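Local atomic coordinates of peptidoglycan glycosyltransferase (Burkholderia ambifaria, PDB entry 5UY7), a protein that belongs to the penicillin-binding proteins and carries, in the part modelled, a penicillin-binding family domain of the beta-lactamase clan. Residues F299-G303 with A304-D308; G422-V425 with F426-T430; G313-V317 with G318-Q322; F275-S278 with L279-L283; G513-F516 with S517-G521. One frame throughout, in Å; residues are numbered along the deposited sequence.

All five contacts are local, each joining two adjoining pieces of chain, and they follow one another in series without nesting or crossing. From the N terminus, contact 4 comes first, along helix 273-282 and its C-terminal end. Contact 1 closes the tight turn of the hairpin formed by strands 298-301 and 304-307, and contact 3 leads strand 314-316 into helix 317-323. Contact 2 then joins strand 423-424 to the start of helix 428-442, and contact 5 lies within helix 509-526, beside the five-stranded sheet. Contact 4 touches contact 3 through Val277 and contact 2 through Ser278 and Asp282, tying these three parts of the helical region together. Contacts 4 and 5 lie on opposite sides of the chain's centre.

Contact 1 (F299-G303 with A304-D308); sequences FVLDG and APITD
A two-residue beta hairpin pairs Leu301 with Ala304 through a type I' turn. Leu301 N bonds to Ala304 O at 2.9 Å, and Ala304 N returns a bond to Leu301 O. Further along, Phe299 and Ile306 form another hydrogen-bonded pair, with 2.8 Å from Ile306 N to Phe299 O and an almost straight N-H (172°). Asp302 and Gly303 fill the corners with positive phi, a conformation that glycine adopts easily; Asp302 OD1 makes a salt bridge with Arg374. On one face of the ribbon Leu301 and Ile306 run side by side, with Ile306 CD1 3.8 Å from Leu301 CB. The same methyl meets the Phe299 ring at its edge, near the ring plane, 4.2 Å from CD2. Phe299, Leu301, Ala304 and Ile306 turn this apolar face to helices 326-333 and 374-381. Val300 and Pro305, on the other face, are exposed; Pro305 lacks an N-H but sits in a non-hydrogen-bonded pair, where none is required. The amides of Phe299, Leu301, Ala304 and Ile306 are thus paired across the hairpin, while the side chains of these same four residues supply the apolar face that packs on the helices.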
loop_
_atom_site.group_PDB
_atom_site.type_symbol
_atom_site.label_atom_id
_atom_site.label_comp_id
_atom_site.label_asym_id
_atom_site.label_seq_id
_atom_site.Cartn_x
_atom_site.Cartn_y
_atom_site.Cartn_z
ATOM N N PHE A 299 1.575 -10.630 22.307
ATOM C CA PHE A 299 0.670 -11.732 22.020
ATOM C C PHE A 299 1.500 -12.967 21.697
ATOM O O PHE A 299 2.643 -12.861 21.246
ATOM C CB PHE A 299 -0.270 -11.365 20.857
ATOM C CG PHE A 299 -1.370 -12.361 20.605
ATOM C CD1 PHE A 299 -2.278 -12.691 21.597
ATOM C CD2 PHE A 299 -1.533 -12.914 19.344
ATOM C CE1 PHE A 299 -3.305 -13.589 21.348
ATOM C CE2 PHE A 299 -2.558 -13.810 19.087
ATOM C CZ PHE A 299 -3.444 -14.148 20.090
ATOM N N VAL A 300 0.929 -14.142 21.956
ATOM C CA VAL A 300 1.576 -15.407 21.634
ATOM C C VAL A 300 0.606 -16.247 20.821
ATOM O O VAL A 300 -0.550 -16.429 21.218
ATOM C CB VAL A 300 2.027 -16.171 22.896
ATOM C CG1 VAL A 300 2.650 -17.493 22.501
ATOM C CG2 VAL A 300 3.016 -15.340 23.686
ATOM N N LEU A 301 1.071 -16.742 19.678
ATOM C CA LEU A 301 0.265 -17.573 18.791
ATOM C C LEU A 301 1.072 -18.817 18.465
ATOM O O LEU A 301 2.131 -18.722 17.838
ATOM C CB LEU A 301 -0.113 -16.822 17.515
ATOM C CG LEU A 301 -0.948 -17.637 16.529
ATOM C CD1 LEU A 301 -2.241 -18.079 17.187
ATOM C CD2 LEU A 301 -1.241 -16.825 15.290
ATOM N N ASP A 302 0.575 -19.975 18.900
ATOM C CA ASP A 302 1.266 -21.247 18.700
ATOM C C ASP A 302 2.725 -21.158 19.141
ATOM O O ASP A 302 3.638 -21.612 18.450
ATOM C CB ASP A 302 1.154 -21.705 17.247
ATOM C CG ASP A 302 -0.272 -22.011 16.849
ATOM O OD1 ASP A 302 -1.082 -22.316 17.752
ATOM O OD2 ASP A 302 -0.588 -21.945 15.643
ATOM N N GLY A 303 2.945 -20.549 20.305
ATOM C CA GLY A 303 4.272 -20.408 20.859
ATOM C C GLY A 303 5.105 -19.277 20.298
ATOM O O GLY A 303 6.197 -19.021 20.820
ATOM N N ALA A 304 4.634 -18.589 19.258
ATOM C CA ALA A 304 5.473 -17.543 18.689
ATOM C C ALA A 304 4.992 -16.166 19.128
ATOM O O ALA A 304 3.783 -15.942 19.260
ATOM C CB ALA A 304 5.475 -17.614 17.163
ATOM N N PRO A 305 5.913 -15.237 19.366
ATOM C CA PRO A 305 5.515 -13.912 19.842
ATOM C C PRO A 305 5.126 -12.998 18.694
ATOM O O PRO A 305 5.806 -12.915 17.667
ATOM C CB PRO A 305 6.773 -13.404 20.552
ATOM C CG PRO A 305 7.891 -14.039 19.789
ATOM C CD PRO A 305 7.379 -15.396 19.340
ATOM N N ILE A 306 4.010 -12.302 18.882
ATOM C CA ILE A 306 3.567 -11.251 17.981
ATOM C C ILE A 306 3.504 -9.969 18.798
ATOM O O ILE A 306 2.958 -9.964 19.908
ATOM C CB ILE A 306 2.211 -11.603 17.349
ATOM C CG1 ILE A 306 2.358 -12.925 16.585
ATOM C CG2 ILE A 306 1.750 -10.492 16.423
ATOM C CD1 ILE A 306 1.066 -13.511 16.081
ATOM N N THR A 307 4.086 -8.894 18.269
ATOM C CA THR A 307 4.394 -7.713 19.063
ATOM C C THR A 307 3.914 -6.447 18.367
ATOM O O THR A 307 4.101 -6.291 17.155
ATOM C CB THR A 307 5.906 -7.618 19.308
ATOM O OG1 THR A 307 6.363 -8.819 19.941
ATOM C CG2 THR A 307 6.236 -6.433 20.187
ATOM N N ASP A 308 3.302 -5.543 19.136
ATOM C CA ASP A 308 3.004 -4.194 18.675
ATOM C C ASP A 308 4.082 -3.230 19.156
ATOM O O ASP A 308 4.865 -3.540 20.057
ATOM C CB ASP A 308 1.632 -3.728 19.167
ATOM C CG ASP A 308 0.487 -4.420 18.456
ATOM O OD1 ASP A 308 0.745 -5.180 17.500
ATOM O OD2 ASP A 308 -0.676 -4.178 18.841
#

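Contact 2 (G422-V425 with F426-T430); sequences GTQV and FTPTT
The Phe426 ring carries Val425 CG1 over the centre of one face, a CH-pi contact with the methyl 3.5 Å from the ring centroid and 12° off the ring normal. Two torsions bring them together. In Val425, CG1 stands opposite the backbone N (chi1 174°) and so leans forward, beside the carbonyl carbon; in Phe426, chi1 of -53° swings the ring back beside its own N. The two side chains therefore lie alongside each other and point the same way, and the branching of valine at CB puts a methyl where it can sit on the ring face. The ring also passes near the peptide link between them, with Phe426 CD1 3.2 Å from Val425 O. The second flat group is the amide of Gln424. Its chain bends at chi2 to bring NE2 within 2.8 Å of Phe426 O, with an N-H angle of 164°, and the acceptor lies close to the amide plane. Glutamine suits this exposed place because a long polar arm can span two residues, and NE2 also makes a weak bond to Asp403 O. Thr427 follows as the N-cap of helix 428-442, and its backbone N, like Thr430 OG1, is hydrogen-bonded to Asp282 OD1. The contact thus bridges strand 423-424, paired with strand 405-406, and the following helix, with Val425 reaching Ser347 and the Phe426 ring meeting Met344 of helix 338-347 and Phe275 and Ser278 of helix 273-282.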
loop_
_atom_site.group_PDB
_atom_site.type_symbol
_atom_site.label_atom_id
_atom_site.label_comp_id
_atom_site.label_asym_id
_atom_site.label_seq_id
_atom_site.Cartn_x
_atom_site.Cartn_y
_atom_site.Cartn_z
ATOM N N GLY A 422 -11.905 -4.200 -15.067
ATOM C CA GLY A 422 -11.085 -4.481 -13.915
ATOM C C GLY A 422 -11.466 -5.800 -13.267
ATOM O O GLY A 422 -12.221 -6.609 -13.809
ATOM N N THR A 423 -10.930 -6.006 -12.072
ATOM C CA THR A 423 -11.206 -7.196 -11.276
ATOM C C THR A 423 -11.848 -6.746 -9.973
ATOM O O THR A 423 -11.250 -5.971 -9.224
ATOM C CB THR A 423 -9.918 -7.981 -11.000
ATOM O OG1 THR A 423 -9.389 -8.464 -12.235
ATOM C CG2 THR A 423 -10.190 -9.153 -10.067
ATOM N N GLN A 424 -13.054 -7.230 -9.700
ATOM C CA GLN A 424 -13.707 -6.851 -8.454
ATOM C C GLN A 424 -13.070 -7.623 -7.308
ATOM O O GLN A 424 -13.219 -8.847 -7.214
ATOM C CB GLN A 424 -15.204 -7.121 -8.515
ATOM C CG GLN A 424 -15.968 -6.320 -7.467
ATOM C CD GLN A 424 -16.053 -4.848 -7.839
ATOM O OE1 GLN A 424 -16.182 -4.506 -9.019
ATOM N NE2 GLN A 424 -15.991 -3.970 -6.835
ATOM N N VAL A 425 -12.360 -6.909 -6.444
ATOM C CA VAL A 425 -11.640 -7.496 -5.317
ATOM C C VAL A 425 -12.453 -7.409 -4.036
ATOM O O VAL A 425 -12.555 -8.382 -3.286
ATOM C CB VAL A 425 -10.274 -6.804 -5.153
ATOM C CG1 VAL A 425 -9.586 -7.308 -3.893
ATOM C CG2 VAL A 425 -9.421 -7.082 -6.376
ATOM N N PHE A 426 -13.046 -6.244 -3.777
ATOM C CA PHE A 426 -13.903 -6.000 -2.624
ATOM C C PHE A 426 -15.158 -5.279 -3.104
ATOM O O PHE A 426 -15.207 -4.770 -4.226
ATOM C CB PHE A 426 -13.180 -5.144 -1.561
ATOM C CG PHE A 426 -11.835 -5.683 -1.153
ATOM C CD1 PHE A 426 -11.730 -6.921 -0.541
ATOM C CD2 PHE A 426 -10.682 -4.945 -1.355
ATOM C CE1 PHE A 426 -10.488 -7.425 -0.163
ATOM C CE2 PHE A 426 -9.432 -5.441 -0.979
ATOM C CZ PHE A 426 -9.335 -6.683 -0.385
ATOM N N THR A 427 -16.190 -5.229 -2.260
ATOM C CA THR A 427 -17.347 -4.415 -2.596
ATOM C C THR A 427 -17.012 -2.937 -2.423
ATOM O O THR A 427 -16.056 -2.582 -1.727
ATOM C CB THR A 427 -18.545 -4.757 -1.714
ATOM O OG1 THR A 427 -18.210 -4.478 -0.347
ATOM C CG2 THR A 427 -18.939 -6.218 -1.865
ATOM N N PRO A 428 -17.774 -2.052 -3.068
ATOM C CA PRO A 428 -17.547 -0.613 -2.854
ATOM C C PRO A 428 -17.675 -0.207 -1.398
ATOM O O PRO A 428 -16.946 0.678 -0.937
ATOM C CB PRO A 428 -18.634 0.041 -3.722
ATOM C CG PRO A 428 -18.921 -0.969 -4.794
ATOM C CD PRO A 428 -18.733 -2.318 -4.163
ATOM N N THR A 429 -18.600 -0.827 -0.661
ATOM C CA THR A 429 -18.768 -0.482 0.751
ATOM C C THR A 429 -17.494 -0.761 1.531
ATOM O O THR A 429 -17.009 0.089 2.294
ATOM C CB THR A 429 -19.938 -1.262 1.337
ATOM O OG1 THR A 429 -21.155 -0.807 0.732
ATOM C CG2 THR A 429 -20.005 -1.064 2.846
ATOM N N THR A 430 -16.915 -1.945 1.330
ATOM C CA THR A 430 -15.646 -2.263 1.982
ATOM C C THR A 430 -14.569 -1.259 1.611
ATOM O O THR A 430 -13.850 -0.758 2.480
ATOM C CB THR A 430 -15.205 -3.673 1.602
ATOM O OG1 THR A 430 -16.134 -4.599 2.154
ATOM C CG2 THR A 430 -13.789 -3.974 2.140
#

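Contact 3 (G313-V317 with G318-Q322); sequences GTLTV and GGVIQ
Thr316 OG1 accepts a hydrogen bond from Gly319 N at 2.9 Å with an N-H angle of 154°. This is an N-cap: strand 314-316 ends here and helix 317-323 begins, and the axes of the short segments 314-316 and 318-322 lie at 101° to one another. Threonine does the job because its hydroxyl, set between the backbone N and the carbonyl carbon by a chi1 of 60°, faces the first turn, where an amide lacks an acceptor in a preceding turn. Its carbonyl works too, as Thr316 O takes Val320 N at 2.9 Å and starts the ladder of helical bonds. The bonds to Val317 O from Val320 N and Ile321 N are weak. Gly319, without a side chain, lies close under Leu315 and the Thr316 carbonyl, and glycine suits a place where the strand end comes so near the helix. Leu315 points at this turn and lays CD1 beside the Gly319 carbonyl, 3.8 Å from its oxygen. The helix faces inward: Val317 packs on Val277 and Met437, and Ile321 on Lys273, probably the lysine of the SxxK motif of this family. On the strand side the apolar seam is finished by Val320, whose CG2 lies 4.1 Å from Leu315 CB and 3.5 Å from Thr316 O.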
loop_
_atom_site.group_PDB
_atom_site.type_symbol
_atom_site.label_atom_id
_atom_site.label_comp_id
_atom_site.label_asym_id
_atom_site.label_seq_id
_atom_site.Cartn_x
_atom_site.Cartn_y
_atom_site.Cartn_z
ATOM N N GLY A 313 -4.095 -1.615 23.731
ATOM C CA GLY A 313 -5.330 -1.942 24.407
ATOM C C GLY A 313 -6.432 -2.349 23.442
ATOM O O GLY A 313 -6.198 -2.962 22.397
ATOM N N THR A 314 -7.663 -1.999 23.812
ATOM C CA THR A 314 -8.822 -2.329 22.998
ATOM C C THR A 314 -8.936 -1.335 21.852
ATOM O O THR A 314 -8.992 -0.120 22.081
ATOM C CB THR A 314 -10.097 -2.309 23.838
ATOM O OG1 THR A 314 -9.918 -3.126 24.999
ATOM C CG2 THR A 314 -11.271 -2.836 23.019
ATOM N N LEU A 315 -8.962 -1.847 20.625
ATOM C CA LEU A 315 -9.075 -1.030 19.428
ATOM C C LEU A 315 -10.317 -1.440 18.651
ATOM O O LEU A 315 -10.750 -2.593 18.711
ATOM C CB LEU A 315 -7.849 -1.185 18.517
ATOM C CG LEU A 315 -6.495 -0.782 19.100
ATOM C CD1 LEU A 315 -5.368 -1.120 18.130
ATOM C CD2 LEU A 315 -6.516 0.706 19.440
ATOM N N THR A 316 -10.888 -0.495 17.915
ATOM C CA THR A 316 -11.796 -0.921 16.860
ATOM C C THR A 316 -10.980 -1.472 15.700
ATOM O O THR A 316 -9.762 -1.307 15.631
ATOM C CB THR A 316 -12.647 0.236 16.349
ATOM O OG1 THR A 316 -11.772 1.249 15.827
ATOM C CG2 THR A 316 -13.510 0.823 17.464
ATOM N N VAL A 317 -11.673 -2.118 14.758
ATOM C CA VAL A 317 -11.007 -2.546 13.530
ATOM C C VAL A 317 -10.367 -1.350 12.836
ATOM O O VAL A 317 -9.236 -1.433 12.349
ATOM C CB VAL A 317 -12.011 -3.278 12.620
ATOM C CG1 VAL A 317 -11.455 -3.413 11.193
ATOM C CG2 VAL A 317 -12.326 -4.644 13.202
ATOM N N GLY A 318 -11.057 -0.207 12.819
ATOM C CA GLY A 318 -10.440 0.997 12.279
ATOM C C GLY A 318 -9.193 1.393 13.048
ATOM O O GLY A 318 -8.178 1.781 12.455
ATOM N N GLY A 319 -9.245 1.269 14.379
ATOM C CA GLY A 319 -8.080 1.566 15.198
ATOM C C GLY A 319 -6.909 0.641 14.930
ATOM O O GLY A 319 -5.750 1.040 15.080
ATOM N N VAL A 320 -7.188 -0.600 14.526
ATOM C CA VAL A 320 -6.111 -1.524 14.175
ATOM C C VAL A 320 -5.314 -0.991 12.992
ATOM O O VAL A 320 -4.084 -1.093 12.962
ATOM C CB VAL A 320 -6.675 -2.935 13.908
ATOM C CG1 VAL A 320 -5.640 -3.817 13.220
ATOM C CG2 VAL A 320 -7.126 -3.566 15.216
ATOM N N ILE A 321 -5.997 -0.381 12.017
ATOM C CA ILE A 321 -5.299 0.259 10.905
ATOM C C ILE A 321 -4.606 1.534 11.371
ATOM O O ILE A 321 -3.432 1.763 11.066
ATOM C CB ILE A 321 -6.279 0.537 9.747
ATOM C CG1 ILE A 321 -6.759 -0.783 9.142
ATOM C CG2 ILE A 321 -5.616 1.409 8.686
ATOM C CD1 ILE A 321 -5.619 -1.652 8.593
ATOM N N GLN A 322 -5.323 2.373 12.131
ATOM C CA GLN A 322 -4.758 3.628 12.628
ATOM C C GLN A 322 -3.438 3.419 13.369
ATOM O O GLN A 322 -2.476 4.174 13.171
ATOM C CB GLN A 322 -5.780 4.306 13.547
ATOM C CG GLN A 322 -5.339 5.633 14.133
ATOM C CD GLN A 322 -6.202 6.013 15.311
ATOM O OE1 GLN A 322 -6.567 5.152 16.116
ATOM N NE2 GLN A 322 -6.562 7.288 15.408
#

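Contact 4 (F275-S278 with L279-L283); sequences FTVS and LALDL
Val277 and Leu281, one helical turn apart, make the tight side of this contact, while Asp282 and Leu283 mark its more open end. Val277 CG1 and Leu281 CD1 meet at 3.8 Å, the two side chains running alongside and pointing the same way. Leu281 has CG beside its own backbone N (chi1 -66°), so the branch leans back toward the preceding turn and its CG comes within 3.3 Å of Val277 O. That same oxygen takes Leu281 N at 2.9 Å, almost straight (171°), and is thus wrapped by both the amide and the hydrocarbon of one residue. Around it the helix is buried on many sides. Leu279 reaches Met341 and Met344, small Ala280 fits close against Val286 and Ile332, and the Phe275 ring meets Tyr397 edge-to-face. Short polar side chains are tolerated here because they find carbonyls: Ser278 OG bonds back to Pro274 O, and Thr276 OG1 to Ser381 O. The bond from Ala280 N to Thr276 O is longer, at 3.2 Å, than that from Asp282 N to Ser278 O at 2.9 Å. Toward the C-terminal end burial lessens. Asp282 and Leu283 are only partly covered, and an aspartate suits the change, its carboxylate facing Thr427 and Thr430 at the start of helix 428-442. Leu283 N still bonds to Leu279 O at 2.8 Å as the helix runs out. Such a buried helix, starting at Lys273 just after Ser270, probably the SxxK motif, is typical of the penicillin-binding and beta-lactamase fold.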
loop_
_atom_site.group_PDB
_atom_site.type_symbol
_atom_site.label_atom_id
_atom_site.label_comp_id
_atom_site.label_asym_id
_atom_site.label_seq_id
_atom_site.Cartn_x
_atom_site.Cartn_y
_atom_site.Cartn_z
ATOM N N PHE A 275 -5.319 -4.745 3.599
ATOM C CA PHE A 275 -5.959 -5.828 2.855
ATOM C C PHE A 275 -6.482 -6.906 3.789
ATOM O O PHE A 275 -7.532 -7.500 3.527
ATOM C CB PHE A 275 -4.994 -6.426 1.824
ATOM C CG PHE A 275 -4.660 -5.469 0.720
ATOM C CD1 PHE A 275 -5.615 -5.128 -0.223
ATOM C CD2 PHE A 275 -3.408 -4.874 0.649
ATOM C CE1 PHE A 275 -5.333 -4.212 -1.231
ATOM C CE2 PHE A 275 -3.117 -3.958 -0.358
ATOM C CZ PHE A 275 -4.085 -3.632 -1.300
ATOM N N THR A 276 -5.755 -7.180 4.874
ATOM C CA THR A 276 -6.277 -8.069 5.909
ATOM C C THR A 276 -7.629 -7.577 6.401
ATOM O O THR A 276 -8.597 -8.346 6.493
ATOM C CB THR A 276 -5.289 -8.138 7.074
ATOM O OG1 THR A 276 -4.043 -8.670 6.606
ATOM C CG2 THR A 276 -5.824 -9.035 8.183
ATOM N N VAL A 277 -7.708 -6.276 6.696
ATOM C CA VAL A 277 -8.938 -5.683 7.196
ATOM C C VAL A 277 -9.991 -5.645 6.099
ATOM O O VAL A 277 -11.159 -5.982 6.339
ATOM C CB VAL A 277 -8.647 -4.284 7.768
ATOM C CG1 VAL A 277 -9.938 -3.496 7.948
ATOM C CG2 VAL A 277 -7.895 -4.410 9.082
ATOM N N SER A 278 -9.602 -5.258 4.872
ATOM C CA SER A 278 -10.558 -5.242 3.766
ATOM C C SER A 278 -11.255 -6.588 3.615
ATOM O O SER A 278 -12.483 -6.656 3.470
ATOM C CB SER A 278 -9.860 -4.877 2.454
ATOM O OG SER A 278 -9.414 -3.534 2.446
ATOM N N LEU A 279 -10.484 -7.676 3.629
ATOM C CA LEU A 279 -11.096 -8.982 3.406
ATOM C C LEU A 279 -12.039 -9.360 4.542
ATOM O O LEU A 279 -13.137 -9.864 4.293
ATOM C CB LEU A 279 -10.013 -10.052 3.229
ATOM C CG LEU A 279 -10.546 -11.449 2.904
ATOM C CD1 LEU A 279 -11.330 -11.465 1.592
ATOM C CD2 LEU A 279 -9.385 -12.440 2.870
ATOM N N ALA A 280 -11.638 -9.119 5.796
ATOM C CA ALA A 280 -12.515 -9.464 6.916
ATOM C C ALA A 280 -13.808 -8.654 6.885
ATOM O O ALA A 280 -14.885 -9.171 7.220
ATOM C CB ALA A 280 -11.777 -9.260 8.240
ATOM N N LEU A 281 -13.729 -7.380 6.496
ATOM C CA LEU A 281 -14.951 -6.604 6.283
ATOM C C LEU A 281 -15.793 -7.201 5.160
ATOM O O LEU A 281 -17.013 -7.371 5.300
ATOM C CB LEU A 281 -14.602 -5.149 5.949
ATOM C CG LEU A 281 -13.928 -4.362 7.074
ATOM C CD1 LEU A 281 -13.397 -3.035 6.527
ATOM C CD2 LEU A 281 -14.951 -4.108 8.183
ATOM N N ASP A 282 -15.151 -7.519 4.031
ATOM C CA ASP A 282 -15.875 -7.996 2.860
ATOM C C ASP A 282 -16.557 -9.331 3.132
ATOM O O ASP A 282 -17.646 -9.600 2.607
ATOM C CB ASP A 282 -14.911 -8.118 1.678
ATOM C CG ASP A 282 -15.518 -7.650 0.373
ATOM O OD1 ASP A 282 -16.134 -6.560 0.354
ATOM O OD2 ASP A 282 -15.372 -8.376 -0.630
ATOM N N LEU A 283 -15.922 -10.190 3.931
ATOM C CA LEU A 283 -16.502 -11.475 4.302
ATOM C C LEU A 283 -17.494 -11.359 5.448
ATOM O O LEU A 283 -18.045 -12.384 5.869
ATOM C CB LEU A 283 -15.391 -12.463 4.673
ATOM C CG LEU A 283 -14.482 -12.836 3.502
ATOM C CD1 LEU A 283 -13.322 -13.721 3.943
ATOM C CD2 LEU A 283 -15.314 -13.534 2.435
#

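Contact 5 (G513-F516 with S517-G521); sequences GPVF and SAIAG
Gly513 to Gly521 form alpha-helix, kinked where the N of Pro514 lacks a bond to the turn before, and successive amides reach back four residues, as from Ser517 N to Gly513 O at 2.8 Å and from Ile519 N to Val515 O at 3.0 Å. The Phe516 ring leans forward along this helix, since CG stands opposite its backbone N (chi1 163°), and takes the methyl of Ala520 over one face, offset toward the rim, with CB 4.2 Å from CZ. Alanine suits this place, its single small methyl lying over the ring. On another side Val515 and Ile519 run parallel in their pointing, CG1 of Val515 lying 4.0 Å from CD1 of Ile519. The isoleucine sets CG1 beside its own N (chi1 -67°), which turns the longer arm back to the valine. These branched residues press on Val494 and Val496 of the central sheet, and Phe516 adds Phe481, the ring planes meeting at about 45°. Ser517 is polar where cover is thinner, its OG bonded to Ala452 O, while Ala518 keeps the helix slender beside Asn210 of helix 201-217. The chemistry is that of a largely buried helix with an apolar face on the sheet: the amides of Ser517 to Gly521 find their acceptors within the helix itself, so that Val515, Phe516 and Ile519 can pack on the strands as hydrocarbon.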
loop_
_atom_site.group_PDB
_atom_site.type_symbol
_atom_site.label_atom_id
_atom_site.label_comp_id
_atom_site.label_asym_id
_atom_site.label_seq_id
_atom_site.Cartn_x
_atom_site.Cartn_y
_atom_site.Cartn_z
ATOM N N GLY A 513 7.320 8.448 3.962
ATOM C CA GLY A 513 6.134 9.271 4.053
ATOM C C GLY A 513 6.262 10.630 3.389
ATOM O O GLY A 513 5.401 11.042 2.605
ATOM N N PRO A 514 7.331 11.365 3.696
ATOM C CA PRO A 514 7.488 12.688 3.072
ATOM C C PRO A 514 7.640 12.633 1.566
ATOM O O PRO A 514 7.278 13.602 0.891
ATOM C CB PRO A 514 8.748 13.242 3.746
ATOM C CG PRO A 514 8.760 12.557 5.081
ATOM C CD PRO A 514 8.301 11.169 4.790
ATOM N N VAL A 515 8.180 11.538 1.020
ATOM C CA VAL A 515 8.262 11.404 -0.431
ATOM C C VAL A 515 6.873 11.209 -1.020
ATOM O O VAL A 515 6.511 11.824 -2.029
ATOM C CB VAL A 515 9.195 10.244 -0.820
ATOM C CG1 VAL A 515 9.426 10.266 -2.336
ATOM C CG2 VAL A 515 10.499 10.327 -0.062
ATOM N N PHE A 516 6.083 10.310 -0.422
ATOM C CA PHE A 516 4.687 10.182 -0.822
ATOM C C PHE A 516 3.985 11.534 -0.761
ATOM O O PHE A 516 3.287 11.940 -1.704
ATOM C CB PHE A 516 3.957 9.171 0.075
ATOM C CG PHE A 516 2.453 9.281 -0.011
ATOM C CD1 PHE A 516 1.750 8.589 -0.992
ATOM C CD2 PHE A 516 1.744 10.107 0.864
ATOM C CE1 PHE A 516 0.379 8.699 -1.096
ATOM C CE2 PHE A 516 0.356 10.230 0.758
ATOM C CZ PHE A 516 -0.321 9.518 -0.216
ATOM N N SER A 517 4.157 12.242 0.356
ATOM C CA SER A 517 3.444 13.498 0.555
ATOM C C SER A 517 3.810 14.513 -0.517
ATOM O O SER A 517 2.938 15.180 -1.085
ATOM C CB SER A 517 3.757 14.065 1.936
ATOM O OG SER A 517 3.243 15.383 2.053
ATOM N N ALA A 518 5.106 14.651 -0.793
ATOM C CA ALA A 518 5.557 15.618 -1.784
ATOM C C ALA A 518 5.021 15.273 -3.167
ATOM O O ALA A 518 4.504 16.138 -3.880
ATOM C CB ALA A 518 7.087 15.680 -1.790
ATOM N N ILE A 519 5.118 14.005 -3.563
ATOM C CA ILE A 519 4.662 13.637 -4.897
ATOM C C ILE A 519 3.152 13.776 -5.005
ATOM O O ILE A 519 2.636 14.295 -6.000
ATOM C CB ILE A 519 5.132 12.220 -5.260
ATOM C CG1 ILE A 519 6.652 12.211 -5.390
ATOM C CG2 ILE A 519 4.426 11.750 -6.533
ATOM C CD1 ILE A 519 7.259 10.813 -5.606
ATOM N N ALA A 520 2.415 13.296 -3.995
ATOM C CA ALA A 520 0.959 13.391 -4.039
ATOM C C ALA A 520 0.503 14.846 -4.081
ATOM O O ALA A 520 -0.342 15.223 -4.903
ATOM C CB ALA A 520 0.350 12.672 -2.832
ATOM N N GLY A 521 1.044 15.677 -3.191
ATOM C CA GLY A 521 0.643 17.077 -3.166
ATOM C C GLY A 521 1.025 17.819 -4.434
ATOM O O GLY A 521 0.223 18.582 -4.990
#